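Local coordinates for phosphodiesterase (Trypanosoma brucei brucei, PDB 5H2Q), which is an all-helical metalloprotein of the phosphodiesterase family (HD clan), with zinc, magnesium and LLI bound, at residues A[205-210]-A[237-242]; A[213-218]-A[306-311]; A[263-268]-A[285-290]. All coordinates share one frame; numbering follows the deposited sequence.

Interaction 1 (A[205-210]-A[237-242]). With ZN (zinc ion), chain C; LLI ((4~{a}~{S},8~{a}~{R})-2-cycloheptyl-4-[4-methoxy-3-[2-(2-oxidanylideneimidazolidin-1-yl)ethoxy]phenyl]-4~{a},5,8,8~{a}-tetrahydrophthalazin-1-one), chain E.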
loop_
_atom_site.group_PDB
_atom_site.type_symbol
_atom_site.label_atom_id
_atom_site.label_comp_id
_atom_site.label_asym_id
_atom_site.label_seq_id
_atom_site.Cartn_x
_atom_site.Cartn_y
_atom_site.Cartn_z
ATOM N N ALA A 205 -11.186 8.339 -3.823
ATOM C CA ALA A 205 -12.317 9.019 -4.453
ATOM C C ALA A 205 -12.945 8.035 -5.464
ATOM O O ALA A 205 -14.132 8.144 -5.764
ATOM C CB ALA A 205 -11.862 10.287 -5.155
ATOM N N ARG A 206 -12.156 7.022 -5.938
ATOM C CA ARG A 206 -12.617 5.999 -6.887
ATOM C C ARG A 206 -12.899 4.655 -6.202
ATOM O O ARG A 206 -13.032 3.640 -6.896
ATOM C CB ARG A 206 -11.604 5.832 -8.037
ATOM C CG ARG A 206 -11.273 7.127 -8.806
ATOM C CD ARG A 206 -10.276 6.921 -9.934
ATOM N NE ARG A 206 -10.839 6.103 -11.011
ATOM C CZ ARG A 206 -10.138 5.566 -11.999
ATOM N NH1 ARG A 206 -8.828 5.763 -12.080
ATOM N NH2 ARG A 206 -10.737 4.808 -12.909
ATOM N N HIS A 207 -12.944 4.618 -4.857
ATOM C CA HIS A 207 -13.146 3.377 -4.111
ATOM C C HIS A 207 -14.331 2.539 -4.601
ATOM O O HIS A 207 -14.163 1.362 -4.938
ATOM C CB HIS A 207 -13.252 3.650 -2.616
ATOM C CG HIS A 207 -13.633 2.460 -1.803
ATOM N ND1 HIS A 207 -12.698 1.475 -1.469
ATOM C CD2 HIS A 207 -14.840 2.109 -1.293
ATOM C CE1 HIS A 207 -13.361 0.594 -0.733
ATOM N NE2 HIS A 207 -14.658 0.928 -0.617
ATOM N N SER A 208 -15.545 3.128 -4.571
ATOM C CA SER A 208 -16.760 2.407 -4.994
ATOM C C SER A 208 -16.739 2.030 -6.479
ATOM O O SER A 208 -17.293 0.990 -6.860
ATOM C CB SER A 208 -18.004 3.231 -4.660
ATOM O OG SER A 208 -18.011 4.438 -5.406
ATOM N N GLU A 209 -16.097 2.859 -7.311
ATOM C CA GLU A 209 -15.947 2.616 -8.742
ATOM C C GLU A 209 -15.169 1.290 -8.950
ATOM O O GLU A 209 -15.717 0.351 -9.534
ATOM C CB GLU A 209 -15.240 3.790 -9.406
ATOM C CG GLU A 209 -15.093 3.657 -10.901
ATOM C CD GLU A 209 -14.077 4.595 -11.510
ATOM O OE1 GLU A 209 -13.834 5.685 -10.940
ATOM O OE2 GLU A 209 -13.563 4.258 -12.598
ATOM N N PHE A 210 -13.926 1.195 -8.415
ATOM C CA PHE A 210 -13.160 -0.054 -8.537
ATOM C C PHE A 210 -13.821 -1.253 -7.899
ATOM O O PHE A 210 -13.798 -2.327 -8.509
ATOM C CB PHE A 210 -11.742 0.115 -7.999
ATOM C CG PHE A 210 -10.909 0.860 -8.994
ATOM C CD1 PHE A 210 -10.283 0.191 -10.044
ATOM C CD2 PHE A 210 -10.734 2.236 -8.885
ATOM C CE1 PHE A 210 -9.504 0.890 -10.975
ATOM C CE2 PHE A 210 -9.945 2.929 -9.805
ATOM C CZ PHE A 210 -9.342 2.254 -10.849
ATOM N N LEU A 237 -6.651 -6.081 -4.859
ATOM C CA LEU A 237 -5.681 -6.479 -3.854
ATOM C C LEU A 237 -4.805 -5.305 -3.391
ATOM O O LEU A 237 -4.465 -5.232 -2.220
ATOM C CB LEU A 237 -4.791 -7.616 -4.378
ATOM C CG LEU A 237 -5.385 -8.986 -4.293
ATOM C CD1 LEU A 237 -4.420 -9.964 -4.879
ATOM C CD2 LEU A 237 -5.689 -9.382 -2.838
ATOM N N MET A 238 -4.426 -4.412 -4.310
ATOM C CA MET A 238 -3.670 -3.197 -3.956
ATOM C C MET A 238 -4.544 -2.362 -3.011
ATOM O O MET A 238 -4.094 -1.913 -1.950
ATOM C CB MET A 238 -3.363 -2.409 -5.247
ATOM C CG MET A 238 -2.359 -1.265 -5.088
ATOM S SD MET A 238 -0.772 -1.618 -4.252
ATOM C CE MET A 238 -0.197 -3.066 -5.120
ATOM N N LYS A 239 -5.820 -2.168 -3.388
ATOM C CA LYS A 239 -6.745 -1.439 -2.524
ATOM C C LYS A 239 -6.873 -2.109 -1.152
ATOM O O LYS A 239 -6.871 -1.414 -0.148
ATOM C CB LYS A 239 -8.117 -1.373 -3.195
ATOM C CG LYS A 239 -8.176 -0.304 -4.263
ATOM C CD LYS A 239 -9.602 -0.197 -4.862
ATOM C CE LYS A 239 -10.685 0.197 -3.864
ATOM N NZ LYS A 239 -10.284 1.324 -2.973
ATOM N N ALA A 240 -6.995 -3.468 -1.102
ATOM C CA ALA A 240 -7.103 -4.228 0.139
ATOM C C ALA A 240 -5.895 -4.028 1.037
ATOM O O ALA A 240 -6.052 -3.809 2.231
ATOM C CB ALA A 240 -7.326 -5.712 -0.150
ATOM N N GLY A 241 -4.690 -4.037 0.466
ATOM C CA GLY A 241 -3.519 -3.772 1.284
ATOM C C GLY A 241 -3.548 -2.365 1.847
ATOM O O GLY A 241 -3.247 -2.156 3.020
ATOM N N ASP A 242 -4.001 -1.390 1.032
ATOM C CA ASP A 242 -4.077 0.009 1.470
ATOM C C ASP A 242 -5.028 0.222 2.639
ATOM O O ASP A 242 -4.742 1.053 3.504
ATOM C CB ASP A 242 -4.471 0.901 0.305
ATOM C CG ASP A 242 -3.510 2.031 0.026
ATOM O OD1 ASP A 242 -2.606 2.277 0.881
ATOM O OD2 ASP A 242 -3.728 2.738 -0.969
HETATM ZN ZN ZN C . -1.034 3.745 0.697
HETATM C C2 LLI E . -8.098 5.402 8.297
HETATM C C3 LLI E . -7.050 4.517 8.627
HETATM O O1 LLI E . -8.918 5.780 9.333
HETATM C C12 LLI E . -6.301 5.840 3.611
HETATM C C14 LLI E . -6.146 7.132 2.769
HETATM C C15 LLI E . -7.479 7.710 2.303
HETATM C C16 LLI E . -6.848 4.689 2.752
HETATM C C17 LLI E . -6.191 4.609 1.395
HETATM C C18 LLI E . -5.196 6.888 1.585
HETATM C C19 LLI E . -5.551 5.632 0.829
HETATM C C21 LLI E . -9.862 8.025 3.009
HETATM C C22 LLI E . -10.214 9.102 4.108
HETATM C C23 LLI E . -10.867 6.832 2.961
HETATM C C24 LLI E . -11.576 9.794 4.022
HETATM C C25 LLI E . -12.350 7.115 2.733
HETATM C C26 LLI E . -13.114 7.634 3.957
HETATM C C27 LLI E . -12.767 9.004 4.562
HETATM C C28 LLI E . -10.009 6.665 9.037
HETATM C C29 LLI E . -10.670 6.995 10.344
HETATM C C4 LLI E . -8.177 5.927 7.015
HETATM C C5 LLI E . -6.093 4.194 7.670
HETATM C C6 LLI E . -7.219 5.599 6.056
HETATM C C7 LLI E . -6.180 4.737 6.399
HETATM O O8 LLI E . -7.075 4.020 9.903
HETATM C C9 LLI E . -5.922 3.310 10.367
HETATM C C10 LLI E . -7.313 6.175 4.694
HETATM N N11 LLI E . -8.329 6.996 4.496
HETATM N N13 LLI E . -8.482 7.562 3.257
HETATM O O20 LLI E . -7.638 8.227 1.208
HETATM N N30 LLI E . -9.949 8.026 11.110
HETATM C C31 LLI E . -9.400 9.233 10.487
HETATM C C32 LLI E . -9.386 7.809 12.339
HETATM C C33 LLI E . -8.727 9.937 11.660
HETATM N N34 LLI E . -8.671 8.894 12.672
HETATM O O35 LLI E . -9.557 6.811 13.025
HETATM O O HOH W 1 -2.304 4.824 -0.864
HETATM O O HOH W 2 -2.396 4.935 1.936
#

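Interaction 2 (A[213-218]-A[306-311])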
loop_
_atom_site.group_PDB
_atom_site.type_symbol
_atom_site.label_atom_id
_atom_site.label_comp_id
_atom_site.label_asym_id
_atom_site.label_seq_id
_atom_site.Cartn_x
_atom_site.Cartn_y
_atom_site.Cartn_z
ATOM N N LYS A 213 -16.936 -2.315 -9.985
ATOM C CA LYS A 213 -16.466 -2.813 -11.283
ATOM C C LYS A 213 -15.939 -4.254 -11.151
ATOM O O LYS A 213 -16.187 -5.086 -12.031
ATOM C CB LYS A 213 -15.403 -1.895 -11.910
ATOM C CG LYS A 213 -15.131 -2.213 -13.378
ATOM C CD LYS A 213 -14.017 -1.387 -14.006
ATOM C CE LYS A 213 -13.671 -1.952 -15.368
ATOM N NZ LYS A 213 -12.563 -1.215 -16.030
ATOM N N TYR A 214 -15.266 -4.557 -10.032
ATOM C CA TYR A 214 -14.741 -5.888 -9.759
ATOM C C TYR A 214 -15.890 -6.855 -9.493
ATOM O O TYR A 214 -15.936 -7.921 -10.106
ATOM C CB TYR A 214 -13.771 -5.848 -8.562
ATOM C CG TYR A 214 -13.335 -7.199 -8.038
ATOM C CD1 TYR A 214 -12.382 -7.960 -8.718
ATOM C CD2 TYR A 214 -13.807 -7.682 -6.822
ATOM C CE1 TYR A 214 -11.962 -9.196 -8.229
ATOM C CE2 TYR A 214 -13.415 -8.930 -6.336
ATOM C CZ TYR A 214 -12.474 -9.675 -7.033
ATOM O OH TYR A 214 -12.065 -10.892 -6.538
ATOM N N LEU A 215 -16.822 -6.468 -8.591
ATOM C CA LEU A 215 -17.976 -7.284 -8.210
ATOM C C LEU A 215 -18.879 -7.636 -9.385
ATOM O O LEU A 215 -19.427 -8.738 -9.396
ATOM C CB LEU A 215 -18.779 -6.638 -7.061
ATOM C CG LEU A 215 -18.067 -6.444 -5.717
ATOM C CD1 LEU A 215 -18.888 -5.562 -4.796
ATOM C CD2 LEU A 215 -17.743 -7.769 -5.032
ATOM N N GLU A 216 -19.008 -6.740 -10.380
ATOM C CA GLU A 216 -19.820 -7.020 -11.561
ATOM C C GLU A 216 -19.137 -7.976 -12.514
ATOM O O GLU A 216 -19.806 -8.850 -13.078
ATOM C CB GLU A 216 -20.294 -5.753 -12.282
ATOM C CG GLU A 216 -21.801 -5.567 -12.171
ATOM C CD GLU A 216 -22.667 -6.442 -13.056
ATOM O OE1 GLU A 216 -22.943 -7.601 -12.670
ATOM O OE2 GLU A 216 -23.120 -5.946 -14.112
ATOM N N LEU A 217 -17.801 -7.849 -12.675
ATOM C CA LEU A 217 -17.061 -8.782 -13.533
ATOM C C LEU A 217 -17.105 -10.172 -12.914
ATOM O O LEU A 217 -17.119 -11.156 -13.652
ATOM C CB LEU A 217 -15.605 -8.341 -13.814
ATOM C CG LEU A 217 -15.396 -7.073 -14.656
ATOM C CD1 LEU A 217 -13.927 -6.720 -14.731
ATOM C CD2 LEU A 217 -15.959 -7.212 -16.079
ATOM N N MET A 218 -17.242 -10.248 -11.567
ATOM C CA MET A 218 -17.313 -11.518 -10.842
ATOM C C MET A 218 -18.715 -12.106 -10.702
ATOM O O MET A 218 -18.857 -13.171 -10.092
ATOM C CB MET A 218 -16.627 -11.430 -9.481
ATOM C CG MET A 218 -15.487 -12.417 -9.379
ATOM S SD MET A 218 -13.835 -11.764 -9.763
ATOM C CE MET A 218 -14.013 -11.067 -11.402
ATOM N N PHE A 306 -14.280 -5.760 2.330
ATOM C CA PHE A 306 -13.747 -7.110 2.556
ATOM C C PHE A 306 -14.837 -8.168 2.511
ATOM O O PHE A 306 -14.634 -9.208 1.894
ATOM C CB PHE A 306 -12.953 -7.206 3.847
ATOM C CG PHE A 306 -11.584 -6.557 3.762
ATOM C CD1 PHE A 306 -10.524 -7.208 3.134
ATOM C CD2 PHE A 306 -11.342 -5.330 4.364
ATOM C CE1 PHE A 306 -9.248 -6.621 3.087
ATOM C CE2 PHE A 306 -10.069 -4.738 4.307
ATOM C CZ PHE A 306 -9.026 -5.403 3.697
ATOM N N GLN A 307 -16.006 -7.894 3.123
ATOM C CA GLN A 307 -17.112 -8.855 3.078
ATOM C C GLN A 307 -17.496 -9.197 1.633
ATOM O O GLN A 307 -17.633 -10.378 1.318
ATOM C CB GLN A 307 -18.336 -8.320 3.880
ATOM C CG GLN A 307 -19.517 -9.299 3.999
ATOM C CD GLN A 307 -19.225 -10.432 4.952
ATOM O OE1 GLN A 307 -19.262 -10.276 6.178
ATOM N NE2 GLN A 307 -18.917 -11.599 4.405
ATOM N N LYS A 308 -17.641 -8.174 0.765
ATOM C CA LYS A 308 -18.059 -8.300 -0.634
ATOM C C LYS A 308 -17.022 -9.033 -1.496
ATOM O O LYS A 308 -17.401 -9.851 -2.344
ATOM C CB LYS A 308 -18.395 -6.937 -1.253
ATOM C CG LYS A 308 -19.693 -6.297 -0.730
ATOM C CD LYS A 308 -19.812 -4.850 -1.234
ATOM C CE LYS A 308 -21.091 -4.161 -0.808
ATOM N NZ LYS A 308 -21.126 -2.744 -1.278
ATOM N N ILE A 309 -15.721 -8.709 -1.312
ATOM C CA ILE A 309 -14.702 -9.363 -2.129
ATOM C C ILE A 309 -14.513 -10.827 -1.701
ATOM O O ILE A 309 -14.315 -11.664 -2.588
ATOM C CB ILE A 309 -13.364 -8.569 -2.262
ATOM C CG1 ILE A 309 -12.557 -8.589 -0.947
ATOM C CG2 ILE A 309 -13.629 -7.145 -2.797
ATOM C CD1 ILE A 309 -11.167 -7.850 -0.996
ATOM N N VAL A 310 -14.626 -11.131 -0.382
ATOM C CA VAL A 310 -14.528 -12.481 0.195
ATOM C C VAL A 310 -15.700 -13.329 -0.332
ATOM O O VAL A 310 -15.469 -14.396 -0.893
ATOM C CB VAL A 310 -14.411 -12.522 1.752
ATOM C CG1 VAL A 310 -14.579 -13.941 2.290
ATOM C CG2 VAL A 310 -13.080 -11.937 2.230
ATOM N N ASP A 311 -16.943 -12.807 -0.223
ATOM C CA ASP A 311 -18.144 -13.502 -0.687
ATOM C C ASP A 311 -18.192 -13.726 -2.202
ATOM O O ASP A 311 -18.685 -14.775 -2.619
ATOM C CB ASP A 311 -19.429 -12.791 -0.195
ATOM C CG ASP A 311 -19.607 -12.746 1.317
ATOM O OD1 ASP A 311 -18.823 -13.405 2.030
ATOM O OD2 ASP A 311 -20.509 -12.020 1.787
#

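Interaction 3 (A[263-268]-A[285-290]). With LLI ((4~{a}~{S},8~{a}~{R})-2-cycloheptyl-4-[4-methoxy-3-[2-(2-oxidanylideneimidazolidin-1-yl)ethoxy]phenyl]-4~{a},5,8,8~{a}-tetrahydrophthalazin-1-one), chain E.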
loop_
_atom_site.group_PDB
_atom_site.type_symbol
_atom_site.label_atom_id
_atom_site.label_comp_id
_atom_site.label_asym_id
_atom_site.label_seq_id
_atom_site.Cartn_x
_atom_site.Cartn_y
_atom_site.Cartn_z
ATOM N N GLU A 263 -1.268 12.253 11.349
ATOM C CA GLU A 263 -1.037 12.811 10.023
ATOM C C GLU A 263 -2.197 13.717 9.577
ATOM O O GLU A 263 -1.944 14.845 9.156
ATOM C CB GLU A 263 -0.824 11.687 8.997
ATOM C CG GLU A 263 -0.395 12.268 7.664
ATOM C CD GLU A 263 0.086 11.187 6.734
ATOM O OE1 GLU A 263 1.220 10.692 6.938
ATOM O OE2 GLU A 263 -0.647 10.880 5.769
ATOM N N PHE A 264 -3.454 13.228 9.693
ATOM C CA PHE A 264 -4.671 13.945 9.320
ATOM C C PHE A 264 -4.775 15.276 10.069
ATOM O O PHE A 264 -5.033 16.301 9.448
ATOM C CB PHE A 264 -5.914 13.068 9.533
ATOM C CG PHE A 264 -6.230 12.064 8.441
ATOM C CD1 PHE A 264 -5.270 11.702 7.498
ATOM C CD2 PHE A 264 -7.470 11.446 8.384
ATOM C CE1 PHE A 264 -5.556 10.764 6.502
ATOM C CE2 PHE A 264 -7.761 10.510 7.382
ATOM C CZ PHE A 264 -6.800 10.174 6.447
ATOM N N TYR A 265 -4.458 15.266 11.376
ATOM C CA TYR A 265 -4.478 16.470 12.215
ATOM C C TYR A 265 -3.457 17.505 11.763
ATOM O O TYR A 265 -3.747 18.710 11.812
ATOM C CB TYR A 265 -4.254 16.098 13.697
ATOM C CG TYR A 265 -5.451 15.478 14.382
ATOM C CD1 TYR A 265 -6.686 15.397 13.740
ATOM C CD2 TYR A 265 -5.361 14.996 15.684
ATOM C CE1 TYR A 265 -7.804 14.881 14.386
ATOM C CE2 TYR A 265 -6.472 14.475 16.338
ATOM C CZ TYR A 265 -7.689 14.407 15.683
ATOM O OH TYR A 265 -8.776 13.857 16.312
ATOM N N ARG A 266 -2.275 17.059 11.288
ATOM C CA ARG A 266 -1.266 17.986 10.771
ATOM C C ARG A 266 -1.756 18.650 9.491
ATOM O O ARG A 266 -1.428 19.807 9.236
ATOM C CB ARG A 266 0.071 17.290 10.525
ATOM C CG ARG A 266 0.707 16.800 11.805
ATOM C CD ARG A 266 2.138 16.383 11.616
ATOM N NE ARG A 266 2.637 15.746 12.837
ATOM C CZ ARG A 266 3.861 15.252 12.983
ATOM N NH1 ARG A 266 4.736 15.318 11.986
ATOM N NH2 ARG A 266 4.221 14.690 14.126
ATOM N N GLN A 267 -2.520 17.907 8.667
ATOM C CA GLN A 267 -3.076 18.501 7.451
ATOM C C GLN A 267 -4.085 19.585 7.870
ATOM O O GLN A 267 -4.044 20.698 7.340
ATOM C CB GLN A 267 -3.765 17.458 6.563
ATOM C CG GLN A 267 -4.531 18.126 5.407
ATOM C CD GLN A 267 -5.072 17.183 4.368
ATOM O OE1 GLN A 267 -4.501 16.132 4.093
ATOM N NE2 GLN A 267 -6.171 17.566 3.734
ATOM N N GLY A 268 -4.964 19.235 8.808
ATOM C CA GLY A 268 -5.991 20.138 9.329
ATOM C C GLY A 268 -5.391 21.399 9.911
ATOM O O GLY A 268 -5.942 22.486 9.697
ATOM N N SER A 285 -7.488 20.604 17.267
ATOM C CA SER A 285 -8.038 21.303 18.442
ATOM C C SER A 285 -9.417 20.753 18.826
ATOM O O SER A 285 -9.618 20.409 19.994
ATOM C CB SER A 285 -8.092 22.810 18.203
ATOM O OG SER A 285 -8.932 23.122 17.104
ATOM N N LYS A 286 -10.347 20.626 17.835
ATOM C CA LYS A 286 -11.661 19.994 18.031
ATOM C C LYS A 286 -11.310 18.518 18.194
ATOM O O LYS A 286 -10.346 18.070 17.567
ATOM C CB LYS A 286 -12.554 20.183 16.788
ATOM C CG LYS A 286 -13.839 19.351 16.777
ATOM C CD LYS A 286 -14.145 18.784 15.393
ATOM C CE LYS A 286 -15.408 19.357 14.785
ATOM N NZ LYS A 286 -15.229 20.760 14.318
ATOM N N ASN A 287 -12.019 17.765 19.052
ATOM C CA ASN A 287 -11.588 16.390 19.176
ATOM C C ASN A 287 -12.676 15.337 19.145
ATOM O O ASN A 287 -13.721 15.443 19.791
ATOM C CB ASN A 287 -10.703 16.202 20.374
ATOM C CG ASN A 287 -9.264 16.336 19.959
ATOM O OD1 ASN A 287 -8.765 15.598 19.093
ATOM N ND2 ASN A 287 -8.536 17.203 20.634
ATOM N N MET A 288 -12.365 14.299 18.352
ATOM C CA MET A 288 -13.135 13.102 18.074
ATOM C C MET A 288 -12.389 11.908 18.678
ATOM O O MET A 288 -11.156 11.844 18.621
ATOM C CB MET A 288 -13.267 12.939 16.546
ATOM C CG MET A 288 -14.064 11.726 16.105
ATOM S SD MET A 288 -15.849 11.941 16.292
ATOM C CE MET A 288 -16.423 10.989 14.890
ATOM N N GLU A 289 -13.150 10.978 19.272
ATOM C CA GLU A 289 -12.634 9.752 19.855
ATOM C C GLU A 289 -12.056 8.874 18.739
ATOM O O GLU A 289 -12.706 8.683 17.705
ATOM C CB GLU A 289 -13.759 8.999 20.569
ATOM C CG GLU A 289 -13.903 9.342 22.036
ATOM C CD GLU A 289 -14.643 8.270 22.807
ATOM O OE1 GLU A 289 -15.867 8.424 23.017
ATOM O OE2 GLU A 289 -14.005 7.251 23.161
ATOM N N LEU A 290 -10.823 8.391 18.936
ATOM C CA LEU A 290 -10.129 7.501 17.997
ATOM C C LEU A 290 -11.054 6.331 17.601
ATOM O O LEU A 290 -11.188 6.024 16.417
ATOM C CB LEU A 290 -8.830 6.994 18.661
ATOM C CG LEU A 290 -7.845 6.171 17.797
ATOM C CD1 LEU A 290 -7.318 6.977 16.620
ATOM C CD2 LEU A 290 -6.667 5.700 18.633
HETATM C C2 LLI E . -8.098 5.402 8.297
HETATM C C3 LLI E . -7.050 4.517 8.627
HETATM O O1 LLI E . -8.918 5.780 9.333
HETATM C C12 LLI E . -6.301 5.840 3.611
HETATM C C14 LLI E . -6.146 7.132 2.769
HETATM C C15 LLI E . -7.479 7.710 2.303
HETATM C C16 LLI E . -6.848 4.689 2.752
HETATM C C17 LLI E . -6.191 4.609 1.395
HETATM C C18 LLI E . -5.196 6.888 1.585
HETATM C C19 LLI E . -5.551 5.632 0.829
HETATM C C21 LLI E . -9.862 8.025 3.009
HETATM C C22 LLI E . -10.214 9.102 4.108
HETATM C C23 LLI E . -10.867 6.832 2.961
HETATM C C24 LLI E . -11.576 9.794 4.022
HETATM C C25 LLI E . -12.350 7.115 2.733
HETATM C C26 LLI E . -13.114 7.634 3.957
HETATM C C27 LLI E . -12.767 9.004 4.562
HETATM C C28 LLI E . -10.009 6.665 9.037
HETATM C C29 LLI E . -10.670 6.995 10.344
HETATM C C4 LLI E . -8.177 5.927 7.015
HETATM C C5 LLI E . -6.093 4.194 7.670
HETATM C C6 LLI E . -7.219 5.599 6.056
HETATM C C7 LLI E . -6.180 4.737 6.399
HETATM O O8 LLI E . -7.075 4.020 9.903
HETATM C C9 LLI E . -5.922 3.310 10.367
HETATM C C10 LLI E . -7.313 6.175 4.694
HETATM N N11 LLI E . -8.329 6.996 4.496
HETATM N N13 LLI E . -8.482 7.562 3.257
HETATM O O20 LLI E . -7.638 8.227 1.208
HETATM N N30 LLI E . -9.949 8.026 11.110
HETATM C C31 LLI E . -9.400 9.233 10.487
HETATM C C32 LLI E . -9.386 7.809 12.339
HETATM C C33 LLI E . -8.727 9.937 11.660
HETATM N N34 LLI E . -8.671 8.894 12.672
HETATM O O35 LLI E . -9.557 6.811 13.025
HETATM O O HOH W 3 -10.819 15.466 15.588
#

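Interaction 1 (A[205-210]-A[237-242])
Lys239 reaches from helix 227-242 to the first turn of helix 207-217, where its NZ donates a hydrogen bond of 2.8 Å to ND1 of His207. The donor lies at the edge of the imidazole, tilted 17° from the ring plane, so ND1 acts as the acceptor. The lysine does not run straight to this point: its chain bends at chi3 (62°) and chi4 (45°), which turns the ammonium back onto the histidine. Before the bend, Lys239 CD lies 3.8 Å from Phe210 CB, which sets the aliphatic part of the lysine against the phenylalanine. This is the tight part of the contact, and Phe305 of helix 290-312 and Met204 also touch the lysine side chain.

On the solvent side, Arg206 and Glu209 stay within their own segment. Arg206 grips the carboxylate side-on, its NE 3.0 Å from Glu209 OE1 and its NH2 2.9 Å from Glu209 OE2, with both oxygens close to the guanidinium plane. One face of that guanidinium is covered by Phe210, whose CE2 stands over its centre, 3.4 Å above the plane, so the buried ring also backs the outer ion pair.

One turn beyond Lys239, Asp242 OD1 binds the zinc ion at 2.2 Å, and its OD2 accepts a 2.5 Å hydrogen bond from a water that is itself a zinc ligand. With His92, His128 and Asp129 completing the protein ligands, this is the His/Asp metal site characteristic of the HD phosphodiesterase fold.

Interaction 2 (A[213-218]-A[306-311])
Leu215 projects from helix 207-217 onto the backbone of helix 290-312 at Lys308, and its two methyl groups divide the work. Its CB points toward the partner helix, and CG stands anti to the carbonyl carbon (chi1 -62°), which carries the fork across the gap; CB and CG themselves come within 4.2 Å of nothing in 306-311. From the fork, CD1 lies against the aliphatic part of Lys308, 3.7 Å from Lys308 CD and nearly as close to its CB. The other methyl, CD2, meets the main chain instead, 3.4 Å from Lys308 O, with the carbonyl carbon just behind. The leucine and lysine side chains cross at about a right angle. Lys308 is extended beyond CG, so its methylenes furnish the apolar surface while the ammonium is carried onward to a weak, long ion pair with Glu212.

Beside this pair, Tyr214 meets Ile309. The isoleucine CG2 approaches the ring obliquely, 4.0 Å from Tyr214 CE2 and scarcely farther from CD2, so one methyl spans that side of the ring, and the two side chains again cross near a right angle.

The short helical segments run nearly parallel, at 22°, but their axes approach no closer than 10.5 Å. With that wide spacing and 183 Å² buried in all, side chains rather than close backbones span the gap. Around it, Leu211 of helix 207-217 also touches Lys308 and Ile309, Tyr214 packs on Thr233 and Val236 of helix 227-242, and Val310 faces helix 318-334, which places the contact within an all-helical bundle.

Interaction 3 (A[263-268]-A[285-290])
A water held by Tyr265 OH at 2.7 Å links helix 250-274 to the loop segment 285-290, which is extended from Lys286 to Glu289. The same water gives a weak hydrogen bond to Lys286 O at 3.3 Å and accepts an equally weak one from Met288 N at 3.4 Å. It therefore joins the phenol to two main-chain groups on either side of Asn287.

Direct approach is slighter. Asn287 OD1 comes within 3.3 Å of Tyr265 OH, obliquely to the phenol ring, and the ring and amide planes are turned 63° apart. Tyr265 CG stands anti to the carbonyl carbon (chi1 -76°), which sends the ring out from the helix until its hydroxyl arrives beside the extended backbone of 286-288. Only 95 Å² is buried, and Asn287 and Met288 are both exposed. Arg284 also touches the tyrosine.

The neighbouring Phe264 works on another side of the helix. C31 of LLI approaches its ring obliquely, 3.6 Å from Phe264 CD2, and the ring stacks with Phe282. Leu290, at the start of helix 290-312, also belongs to the LLI pocket and rests on Ala257, Met258 and Thr261 of helix 250-274.

The chemistry implies a light connection: the loop backbone is joined to the helix mainly through one water, two of whose three bonds are weak, as suits an exposed contact.

In the fold
Along the chain, 205-210 begins helix 207-217 and 213-218 ends it, so interactions 1 and 2 share that helix, joining it to helices 227-242 and 290-312. Interaction 1 closes first, over 26 intervening residues, when the chain returns as helix 227-242. Interaction 3 then ties helix 250-274 to the loop before helix 290-312; it follows interaction 1 in series and is nested inside the long loop that interaction 2 closes at 306-311. Interactions 1 and 2 cross in sequence and touch in space, their centres about 11 Å apart, where Ala240 packs on Phe306. Interaction 3 is remote, about 24 Å from interaction 1 between centres, yet both border LLI.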